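Local coordinates for protein endoglucanase (Komagataeibacter sucrofermentans, PDB 6VC5) that probably hydrolyses internal beta-1,4-glucosidic linkages of cellulose and related beta-D-glucans, as a member of glycosyl hydrolase family 8, at residues Ile185-Phe190 with Asn207-Ala212; Lys147-Leu152 with Trp199-Leu204; Gly191-Pro196 with Gly258-Thr263. One frame throughout, in Å; residues are numbered along the deposited sequence.

Contact 1 of 3, residues Ile185-Phe190 with Asn207-Ala212; sequences IAKGRF and NAFSIA
The ring of Phe190 takes Ile211 over one face, and the ring of Phe209 takes Lys187 in the same manner. Ile211 CG1 stands almost exactly above the centre of the first ring, 3.7 Å from the Phe190 centroid and 8° off the normal, a close CH-pi contact. Near the plane of that ring, at its edge, lies the backbone oxygen of Phe209, while the backbone of Ser210 comes up obliquely, its C 3.8 Å from Phe190 CZ. The Phe209 ring has Lys187 CD centred over its face, 3.8 Å from the centroid, and Gly188 at its edge, with CA 3.8 Å from Phe209 CD2.

Lys187 reaches the ring because its CG lies opposite the backbone N (chi1 -173°) and the chain then runs extended as far as CE, where it bends. That last turn leaves the ammonium well above the ring, too far for more than a weak cation-pi attraction. Its firmer partner is a water, 3.1 Å from Lys187 NZ, which also accepts from Phe209 N and so bridges the lysine to the strand backbone.

The bridge joins the C-terminal end of helix 172-187 to an outer strand, 209-211, of a three-stranded antiparallel sheet. The helix breaks off at Gly188, the centre of an inverse gamma turn closed by a weak bond from Arg189 N to Lys187 O. Beyond the turn the chain is extended, which brings Phe190 back toward the strand. Arg189 faces the other way: its NE bonds Ala186 O at 3.1 Å, nearly in the guanidinium plane, and its NH1 pairs with Asp243 of helix 238-251. Phe190 also touches Leu200, and Phe209 touches Ile202, both on the middle strand of the sheet.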
loop_
_atom_site.group_PDB
_atom_site.type_symbol
_atom_site.label_atom_id
_atom_site.label_comp_id
_atom_site.label_asym_id
_atom_site.label_seq_id
_atom_site.Cartn_x
_atom_site.Cartn_y
_atom_site.Cartn_z
ATOM N N ILE A 185 -5.674 -14.263 0.248
ATOM C CA ILE A 185 -6.726 -13.271 0.018
ATOM C C ILE A 185 -8.038 -13.945 -0.360
ATOM O O ILE A 185 -9.112 -13.538 0.093
ATOM C CB ILE A 185 -6.287 -12.236 -1.034
ATOM C CG1 ILE A 185 -5.184 -11.342 -0.467
ATOM C CG2 ILE A 185 -7.476 -11.399 -1.483
ATOM C CD1 ILE A 185 -4.477 -10.505 -1.523
ATOM N N ALA A 186 -7.979 -14.973 -1.205
ATOM C CA ALA A 186 -9.197 -15.683 -1.580
ATOM C C ALA A 186 -9.884 -16.290 -0.363
ATOM O O ALA A 186 -11.114 -16.220 -0.237
ATOM C CB ALA A 186 -8.874 -16.765 -2.610
ATOM N N LYS A 187 -9.102 -16.853 0.566
ATOM C CA LYS A 187 -9.681 -17.556 1.706
ATOM C C LYS A 187 -10.036 -16.624 2.858
ATOM O O LYS A 187 -11.029 -16.859 3.562
ATOM C CB LYS A 187 -8.733 -18.641 2.208
ATOM C CG LYS A 187 -9.381 -19.499 3.271
ATOM C CD LYS A 187 -8.399 -20.416 3.926
ATOM C CE LYS A 187 -9.124 -21.579 4.580
ATOM N NZ LYS A 187 -10.332 -21.117 5.328
ATOM N N GLY A 188 -9.234 -15.591 3.086
ATOM C CA GLY A 188 -9.412 -14.713 4.230
ATOM C C GLY A 188 -10.427 -13.621 3.971
ATOM O O GLY A 188 -10.102 -12.432 4.034
ATOM N N ARG A 189 -11.658 -14.016 3.667
ATOM C CA ARG A 189 -12.734 -13.063 3.426
ATOM C C ARG A 189 -13.919 -13.412 4.308
ATOM O O ARG A 189 -14.164 -14.584 4.601
ATOM C CB ARG A 189 -13.121 -13.016 1.940
ATOM C CG ARG A 189 -11.991 -12.461 1.084
ATOM C CD ARG A 189 -12.379 -12.307 -0.368
ATOM N NE ARG A 189 -12.685 -13.598 -0.991
ATOM C CZ ARG A 189 -13.773 -13.831 -1.723
ATOM N NH1 ARG A 189 -14.658 -12.868 -1.919
ATOM N NH2 ARG A 189 -13.981 -15.028 -2.264
ATOM N N PHE A 190 -14.637 -12.381 4.746
ATOM C CA PHE A 190 -15.546 -12.543 5.873
ATOM C C PHE A 190 -16.834 -11.772 5.643
ATOM O O PHE A 190 -16.871 -10.762 4.930
ATOM C CB PHE A 190 -14.898 -12.048 7.182
ATOM C CG PHE A 190 -13.642 -12.783 7.544
ATOM C CD1 PHE A 190 -13.688 -13.911 8.355
ATOM C CD2 PHE A 190 -12.419 -12.371 7.043
ATOM C CE1 PHE A 190 -12.518 -14.599 8.661
ATOM C CE2 PHE A 190 -11.262 -13.040 7.342
ATOM C CZ PHE A 190 -11.306 -14.167 8.148
ATOM N N ASN A 207 -3.566 -23.461 11.365
ATOM C CA ASN A 207 -3.801 -22.818 10.069
ATOM C C ASN A 207 -5.200 -22.228 9.925
ATOM O O ASN A 207 -5.603 -21.884 8.808
ATOM C CB ASN A 207 -3.462 -23.710 8.867
ATOM C CG ASN A 207 -3.083 -22.910 7.640
ATOM O OD1 ASN A 207 -2.220 -22.026 7.704
ATOM N ND2 ASN A 207 -3.727 -23.206 6.518
ATOM N N ALA A 208 -5.960 -22.106 11.012
ATOM C CA ALA A 208 -7.271 -21.477 10.935
ATOM C C ALA A 208 -7.132 -19.969 10.752
ATOM O O ALA A 208 -6.264 -19.334 11.359
ATOM C CB ALA A 208 -8.069 -21.753 12.207
ATOM N N PHE A 209 -8.016 -19.401 9.927
ATOM C CA PHE A 209 -8.035 -17.975 9.594
ATOM C C PHE A 209 -9.112 -17.260 10.397
ATOM O O PHE A 209 -10.228 -17.772 10.563
ATOM C CB PHE A 209 -8.401 -17.777 8.118
ATOM C CG PHE A 209 -7.283 -18.023 7.135
ATOM C CD1 PHE A 209 -6.409 -19.108 7.255
ATOM C CD2 PHE A 209 -7.140 -17.183 6.047
ATOM C CE1 PHE A 209 -5.400 -19.323 6.306
ATOM C CE2 PHE A 209 -6.134 -17.395 5.105
ATOM C CZ PHE A 209 -5.264 -18.473 5.239
ATOM N N SER A 210 -8.801 -16.042 10.840
ATOM C CA SER A 210 -9.769 -15.237 11.571
ATOM C C SER A 210 -9.455 -13.755 11.384
ATOM O O SER A 210 -8.398 -13.375 10.880
ATOM C CB SER A 210 -9.793 -15.617 13.060
ATOM O OG SER A 210 -8.508 -15.471 13.632
ATOM N N ILE A 211 -10.398 -12.918 11.784
ATOM C CA ILE A 211 -10.157 -11.482 11.829
ATOM C C ILE A 211 -9.295 -11.200 13.050
ATOM O O ILE A 211 -9.581 -11.690 14.150
ATOM C CB ILE A 211 -11.492 -10.724 11.883
ATOM C CG1 ILE A 211 -12.361 -11.065 10.667
ATOM C CG2 ILE A 211 -11.252 -9.228 11.955
ATOM C CD1 ILE A 211 -13.819 -10.615 10.830
ATOM N N ALA A 212 -8.225 -10.423 12.870
ATOM C CA ALA A 212 -7.259 -10.263 13.952
ATOM C C ALA A 212 -7.855 -9.465 15.103
ATOM O O ALA A 212 -8.596 -8.501 14.893
ATOM C CB ALA A 212 -6.016 -9.537 13.443
HETATM O O HOH W 1 -9.780 -21.127 8.396
#

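Contact 2 of 3, residues Lys147-Leu152 with Trp199-Leu204; sequences KDTVTL and WLSINL
Val150 and Ile202 pack side by side on the buried face of an antiparallel strand pair, with Val150 CG1 3.8 Å from Ile202 CB. Farther along this face Leu152 CD1 meets Ile202 CD1 at 3.9 Å. Val150 and Ile202 exchange two backbone hydrogen bonds, as do Leu152 and Leu200, and a fifth, from Leu204 N to Asp148 O (2.8 Å), holds the end of the pair.

The other face, carrying Thr149, Thr151, Ser201 and Asn203, is looser and wetter. A water lies 2.6 Å from Thr151 OG1 and 2.7 Å from Ser201 OG, linking the two hydroxyl groups across the non-hydrogen-bonded pair. With Thr151 OG1 beside the backbone N (chi1 -60°), CG2 is left anti to that N and leans on Trp199 CE3 at 3.7 Å.

Leu204 closes the far end, laying CD2 against Val150 CG1 and CD1 near Lys147 O. With an alanine here, CG and both methyls are gone, and Val150 CG1 would probably lose part of its cover at that end.

Strand 149-152 is an outer strand of the three-stranded sheet, and 200-203 is the middle one, bonded beyond to 209-211; Val131 of strand 128-131 packs against Val150, Ile202 and Leu204.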
loop_
_atom_site.group_PDB
_atom_site.type_symbol
_atom_site.label_atom_id
_atom_site.label_comp_id
_atom_site.label_asym_id
_atom_site.label_seq_id
_atom_site.Cartn_x
_atom_site.Cartn_y
_atom_site.Cartn_z
ATOM N N LYS A 147 4.398 -16.876 19.006
ATOM C CA LYS A 147 4.537 -18.314 18.819
ATOM C C LYS A 147 3.224 -18.974 18.419
ATOM O O LYS A 147 3.245 -20.102 17.915
ATOM C CB LYS A 147 5.089 -18.977 20.085
ATOM C CG LYS A 147 4.176 -18.874 21.295
ATOM C CD LYS A 147 4.768 -19.627 22.487
ATOM C CE LYS A 147 3.734 -19.857 23.579
ATOM N NZ LYS A 147 2.626 -20.755 23.131
ATOM N N ASP A 148 2.091 -18.293 18.616
ATOM C CA ASP A 148 0.774 -18.873 18.374
ATOM C C ASP A 148 0.065 -18.341 17.137
ATOM O O ASP A 148 -0.749 -19.063 16.556
ATOM C CB ASP A 148 -0.145 -18.637 19.579
ATOM C CG ASP A 148 0.390 -19.266 20.859
ATOM O OD1 ASP A 148 0.220 -18.663 21.941
ATOM O OD2 ASP A 148 0.989 -20.361 20.785
ATOM N N THR A 149 0.287 -17.084 16.758
ATOM C CA THR A 149 -0.456 -16.499 15.643
ATOM C C THR A 149 0.437 -15.554 14.858
ATOM O O THR A 149 1.420 -14.999 15.370
ATOM C CB THR A 149 -1.701 -15.694 16.075
ATOM O OG1 THR A 149 -1.297 -14.456 16.674
ATOM C CG2 THR A 149 -2.572 -16.451 17.058
ATOM N N VAL A 150 0.072 -15.357 13.603
ATOM C CA VAL A 150 0.649 -14.302 12.786
ATOM C C VAL A 150 -0.475 -13.363 12.375
ATOM O O VAL A 150 -1.583 -13.812 12.062
ATOM C CB VAL A 150 1.429 -14.841 11.567
ATOM C CG1 VAL A 150 0.501 -15.533 10.572
ATOM C CG2 VAL A 150 2.202 -13.718 10.903
ATOM N N THR A 151 -0.206 -12.055 12.426
ATOM C CA THR A 151 -1.124 -11.042 11.922
ATOM C C THR A 151 -0.618 -10.544 10.578
ATOM O O THR A 151 0.550 -10.160 10.451
ATOM C CB THR A 151 -1.203 -9.865 12.892
ATOM O OG1 THR A 151 -1.675 -10.327 14.166
ATOM C CG2 THR A 151 -2.138 -8.760 12.336
ATOM N N LEU A 152 -1.485 -10.551 9.572
ATOM C CA LEU A 152 -1.126 -10.039 8.264
ATOM C C LEU A 152 -2.015 -8.857 7.918
ATOM O O LEU A 152 -3.186 -8.799 8.309
ATOM C CB LEU A 152 -1.295 -11.126 7.178
ATOM C CG LEU A 152 -0.574 -12.452 7.395
ATOM C CD1 LEU A 152 -0.869 -13.405 6.229
ATOM C CD2 LEU A 152 0.924 -12.223 7.541
ATOM N N TRP A 199 -7.020 -6.413 8.946
ATOM C CA TRP A 199 -6.014 -7.208 9.653
ATOM C C TRP A 199 -6.516 -8.640 9.781
ATOM O O TRP A 199 -7.593 -8.871 10.351
ATOM C CB TRP A 199 -5.762 -6.621 11.047
ATOM C CG TRP A 199 -5.209 -5.205 11.008
ATOM C CD1 TRP A 199 -5.915 -4.035 11.139
ATOM C CD2 TRP A 199 -3.845 -4.832 10.834
ATOM N NE1 TRP A 199 -5.066 -2.958 11.039
ATOM C CE2 TRP A 199 -3.788 -3.423 10.859
ATOM C CE3 TRP A 199 -2.662 -5.554 10.655
ATOM C CZ2 TRP A 199 -2.582 -2.722 10.721
ATOM C CZ3 TRP A 199 -1.467 -4.858 10.507
ATOM C CH2 TRP A 199 -1.439 -3.463 10.543
ATOM N N LEU A 200 -5.726 -9.593 9.279
ATOM C CA LEU A 200 -6.056 -11.013 9.270
ATOM C C LEU A 200 -5.156 -11.734 10.266
ATOM O O LEU A 200 -3.988 -11.372 10.429
ATOM C CB LEU A 200 -5.793 -11.583 7.868
ATOM C CG LEU A 200 -6.068 -13.064 7.687
ATOM C CD1 LEU A 200 -7.569 -13.301 7.618
ATOM C CD2 LEU A 200 -5.382 -13.549 6.426
ATOM N N SER A 201 -5.696 -12.748 10.942
ATOM C CA SER A 201 -4.893 -13.616 11.798
ATOM C C SER A 201 -4.883 -15.039 11.241
ATOM O O SER A 201 -5.926 -15.561 10.824
ATOM C CB SER A 201 -5.460 -13.619 13.219
ATOM O OG SER A 201 -4.600 -14.324 14.099
ATOM N N ILE A 202 -3.710 -15.680 11.240
ATOM C CA ILE A 202 -3.596 -17.110 10.942
ATOM C C ILE A 202 -3.005 -17.787 12.174
ATOM O O ILE A 202 -1.956 -17.363 12.677
ATOM C CB ILE A 202 -2.728 -17.391 9.703
ATOM C CG1 ILE A 202 -3.292 -16.686 8.469
ATOM C CG2 ILE A 202 -2.656 -18.904 9.439
ATOM C CD1 ILE A 202 -2.440 -16.884 7.198
ATOM N N ASN A 203 -3.694 -18.810 12.681
ATOM C CA ASN A 203 -3.192 -19.557 13.825
ATOM C C ASN A 203 -2.053 -20.469 13.379
ATOM O O ASN A 203 -2.186 -21.231 12.418
ATOM C CB ASN A 203 -4.324 -20.362 14.456
ATOM C CG ASN A 203 -3.904 -21.008 15.750
ATOM O OD1 ASN A 203 -3.142 -21.963 15.747
ATOM N ND2 ASN A 203 -4.336 -20.436 16.869
ATOM N N LEU A 204 -0.911 -20.357 14.054
ATOM C CA LEU A 204 0.274 -21.092 13.628
ATOM C C LEU A 204 0.206 -22.572 13.973
ATOM O O LEU A 204 0.963 -23.365 13.396
ATOM C CB LEU A 204 1.521 -20.484 14.262
ATOM C CG LEU A 204 1.794 -19.014 13.924
ATOM C CD1 LEU A 204 3.159 -18.632 14.460
ATOM C CD2 LEU A 204 1.701 -18.756 12.426
HETATM O O HOH W 2 -2.945 -12.407 15.157
#

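Contact 3 of 3, residues Gly191-Pro196 with Gly258-Thr263; sequences GEWKLP and GWVDLT
Asp261 OD2 is gripped by both the backbone N-H and the hydroxyl of Thr263, and so shapes the turn from which Leu262 reaches Leu195 and Gly191. Thr263 N gives it a bond of 2.7 Å, closing an Asx turn, and Thr263 OG1 gives a second of 2.6 Å on the syn side of the carboxylate. The backbone N of Asn264 donates to the same oxygen. Three donors on one oxygen fix the rotation of the carboxylate.

Leu262, at the bend, does most of the touching. Its CG lies opposite the carbonyl carbon (chi1 -57°), which carries the forked end over to the other loop. There CD2 meets Leu195 CB at 3.9 Å, the two side chains crossing at about a right angle, while CD1 lies 3.9 Å from Leu195 O and equally far from Pro196 O. One branch thus meets aliphatic carbon, and the other rests against the backbone of the leucine-proline step.

Gly191 comes in on the backbone side of Leu262, its CA 3.4 Å from Leu262 O. A CB there would probably run into that oxygen, and the positive phi of 83° also favours glycine. Gly191 opens a type I beta turn closed by Lys194 N to Gly191 O, 3.1 Å. Lys194 and Leu195 together face Phe190, forming a G1 beta bulge, with Lys194 in the left-handed conformation.

Leu195 also packs on Phe244 and Phe247 of helix 238-251, and Trp193 meets Phe247 edge-to-face. Strand 260-261 pairs antiparallel with 218-219, whose Phe219 touches both Leu195 and Leu262. The contact thus joins the loop between helix 172-187 and strand 200-203 to strand 260-261, with helix 238-251 packed against both.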
loop_
_atom_site.group_PDB
_atom_site.type_symbol
_atom_site.label_atom_id
_atom_site.label_comp_id
_atom_site.label_asym_id
_atom_site.label_seq_id
_atom_site.Cartn_x
_atom_site.Cartn_y
_atom_site.Cartn_z
ATOM N N GLY A 191 -17.887 -12.237 6.305
ATOM C CA GLY A 191 -19.108 -11.464 6.363
ATOM C C GLY A 191 -19.963 -11.669 5.135
ATOM O O GLY A 191 -19.616 -12.399 4.200
ATOM N N GLU A 192 -21.115 -10.985 5.151
ATOM C CA GLU A 192 -22.101 -11.122 4.086
ATOM C C GLU A 192 -21.592 -10.634 2.732
ATOM O O GLU A 192 -22.132 -11.048 1.700
ATOM C CB GLU A 192 -23.386 -10.382 4.456
ATOM C CG GLU A 192 -23.202 -8.875 4.635
ATOM C CD GLU A 192 -24.234 -8.281 5.583
ATOM O OE1 GLU A 192 -24.047 -8.380 6.816
ATOM O OE2 GLU A 192 -25.234 -7.721 5.092
ATOM N N TRP A 193 -20.587 -9.758 2.701
ATOM C CA TRP A 193 -20.031 -9.255 1.452
ATOM C C TRP A 193 -18.758 -9.975 1.033
ATOM O O TRP A 193 -18.222 -9.684 -0.047
ATOM C CB TRP A 193 -19.747 -7.757 1.571
ATOM C CG TRP A 193 -20.948 -6.977 1.958
ATOM C CD1 TRP A 193 -21.173 -6.341 3.146
ATOM C CD2 TRP A 193 -22.103 -6.748 1.146
ATOM N NE1 TRP A 193 -22.408 -5.718 3.117
ATOM C CE2 TRP A 193 -22.993 -5.952 1.898
ATOM C CE3 TRP A 193 -22.462 -7.128 -0.153
ATOM C CZ2 TRP A 193 -24.239 -5.547 1.403
ATOM C CZ3 TRP A 193 -23.703 -6.710 -0.653
ATOM C CH2 TRP A 193 -24.570 -5.929 0.127
ATOM N N LYS A 194 -18.252 -10.888 1.864
ATOM C CA LYS A 194 -17.064 -11.677 1.553
ATOM C C LYS A 194 -15.875 -10.768 1.245
ATOM O O LYS A 194 -15.238 -10.859 0.195
ATOM C CB LYS A 194 -17.331 -12.673 0.421
ATOM C CG LYS A 194 -18.506 -13.595 0.689
ATOM C CD LYS A 194 -19.174 -14.042 -0.603
ATOM C CE LYS A 194 -18.622 -15.379 -1.062
ATOM N NZ LYS A 194 -19.709 -16.315 -1.463
ATOM N N LEU A 195 -15.580 -9.875 2.205
ATOM C CA LEU A 195 -14.546 -8.861 2.056
ATOM C C LEU A 195 -13.308 -9.224 2.870
ATOM O O LEU A 195 -13.403 -9.859 3.926
ATOM C CB LEU A 195 -15.070 -7.507 2.559
ATOM C CG LEU A 195 -16.176 -6.875 1.702
ATOM C CD1 LEU A 195 -16.916 -5.805 2.476
ATOM C CD2 LEU A 195 -15.606 -6.287 0.396
ATOM N N PRO A 196 -12.134 -8.789 2.424
ATOM C CA PRO A 196 -10.933 -8.975 3.238
ATOM C C PRO A 196 -10.932 -8.017 4.405
ATOM O O PRO A 196 -11.453 -6.883 4.299
ATOM C CB PRO A 196 -9.793 -8.660 2.256
ATOM C CG PRO A 196 -10.411 -7.620 1.323
ATOM C CD PRO A 196 -11.868 -8.034 1.185
ATOM N N GLY A 258 -17.376 4.321 4.764
ATOM C CA GLY A 258 -15.981 4.395 5.176
ATOM C C GLY A 258 -15.488 3.109 5.809
ATOM O O GLY A 258 -14.314 2.740 5.666
ATOM N N TRP A 259 -16.364 2.415 6.527
ATOM C CA TRP A 259 -16.027 1.099 7.040
ATOM C C TRP A 259 -17.269 0.229 7.082
ATOM O O TRP A 259 -18.395 0.727 7.185
ATOM C CB TRP A 259 -15.341 1.133 8.419
ATOM C CG TRP A 259 -16.038 1.858 9.553
ATOM C CD1 TRP A 259 -15.727 3.095 10.027
ATOM C CD2 TRP A 259 -17.108 1.375 10.377
ATOM N NE1 TRP A 259 -16.534 3.420 11.084
ATOM C CE2 TRP A 259 -17.397 2.383 11.320
ATOM C CE3 TRP A 259 -17.857 0.189 10.408
ATOM C CZ2 TRP A 259 -18.401 2.248 12.280
ATOM C CZ3 TRP A 259 -18.856 0.054 11.370
ATOM C CH2 TRP A 259 -19.121 1.086 12.286
ATOM N N VAL A 260 -17.043 -1.083 6.992
ATOM C CA VAL A 260 -18.076 -2.096 7.201
ATOM C C VAL A 260 -17.552 -3.129 8.193
ATOM O O VAL A 260 -16.452 -3.661 8.012
ATOM C CB VAL A 260 -18.468 -2.793 5.887
ATOM C CG1 VAL A 260 -19.520 -3.869 6.157
ATOM C CG2 VAL A 260 -18.971 -1.784 4.880
ATOM N N ASP A 261 -18.351 -3.428 9.222
ATOM C CA ASP A 261 -17.992 -4.431 10.217
ATOM C C ASP A 261 -18.258 -5.806 9.620
ATOM O O ASP A 261 -19.368 -6.088 9.152
ATOM C CB ASP A 261 -18.840 -4.213 11.481
ATOM C CG ASP A 261 -18.456 -5.130 12.633
ATOM O OD1 ASP A 261 -18.132 -4.621 13.736
ATOM O OD2 ASP A 261 -18.497 -6.358 12.469
ATOM N N LEU A 262 -17.233 -6.651 9.621
ATOM C CA LEU A 262 -17.314 -7.958 8.972
ATOM C C LEU A 262 -17.951 -9.035 9.843
ATOM O O LEU A 262 -18.112 -10.171 9.377
ATOM C CB LEU A 262 -15.914 -8.387 8.533
ATOM C CG LEU A 262 -15.234 -7.378 7.602
ATOM C CD1 LEU A 262 -13.851 -7.905 7.250
ATOM C CD2 LEU A 262 -16.059 -7.147 6.348
ATOM N N THR A 263 -18.321 -8.712 11.083
ATOM C CA THR A 263 -19.010 -9.662 11.945
ATOM C C THR A 263 -20.509 -9.433 12.020
ATOM O O THR A 263 -21.240 -10.376 12.343
ATOM C CB THR A 263 -18.412 -9.643 13.356
ATOM O OG1 THR A 263 -18.828 -8.454 14.045
ATOM C CG2 THR A 263 -16.894 -9.700 13.283
#

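Contact 3 is the buried one, contact 1 lies at the surface, and contact 2 is partly buried. Contacts 1 and 2 serve the same three-stranded sheet: strand 200-203 lies between the other two, and Ser210 O probably bonds Ser201 N where they adjoin. Contact 2 is held by strand-to-strand backbone bonds, contact 1 by aliphatic groups over rings plus one water, and contact 3 by aliphatic and close backbone packing. Contacts 1 and 3 adjoin at Phe190-Gly191, where Phe190 N probably bonds Leu195 O, and Ile211 CD1 touches Leu262 CB. Contacts 2 and 3 are joined only through the sequence, Pro196 running on toward Trp199.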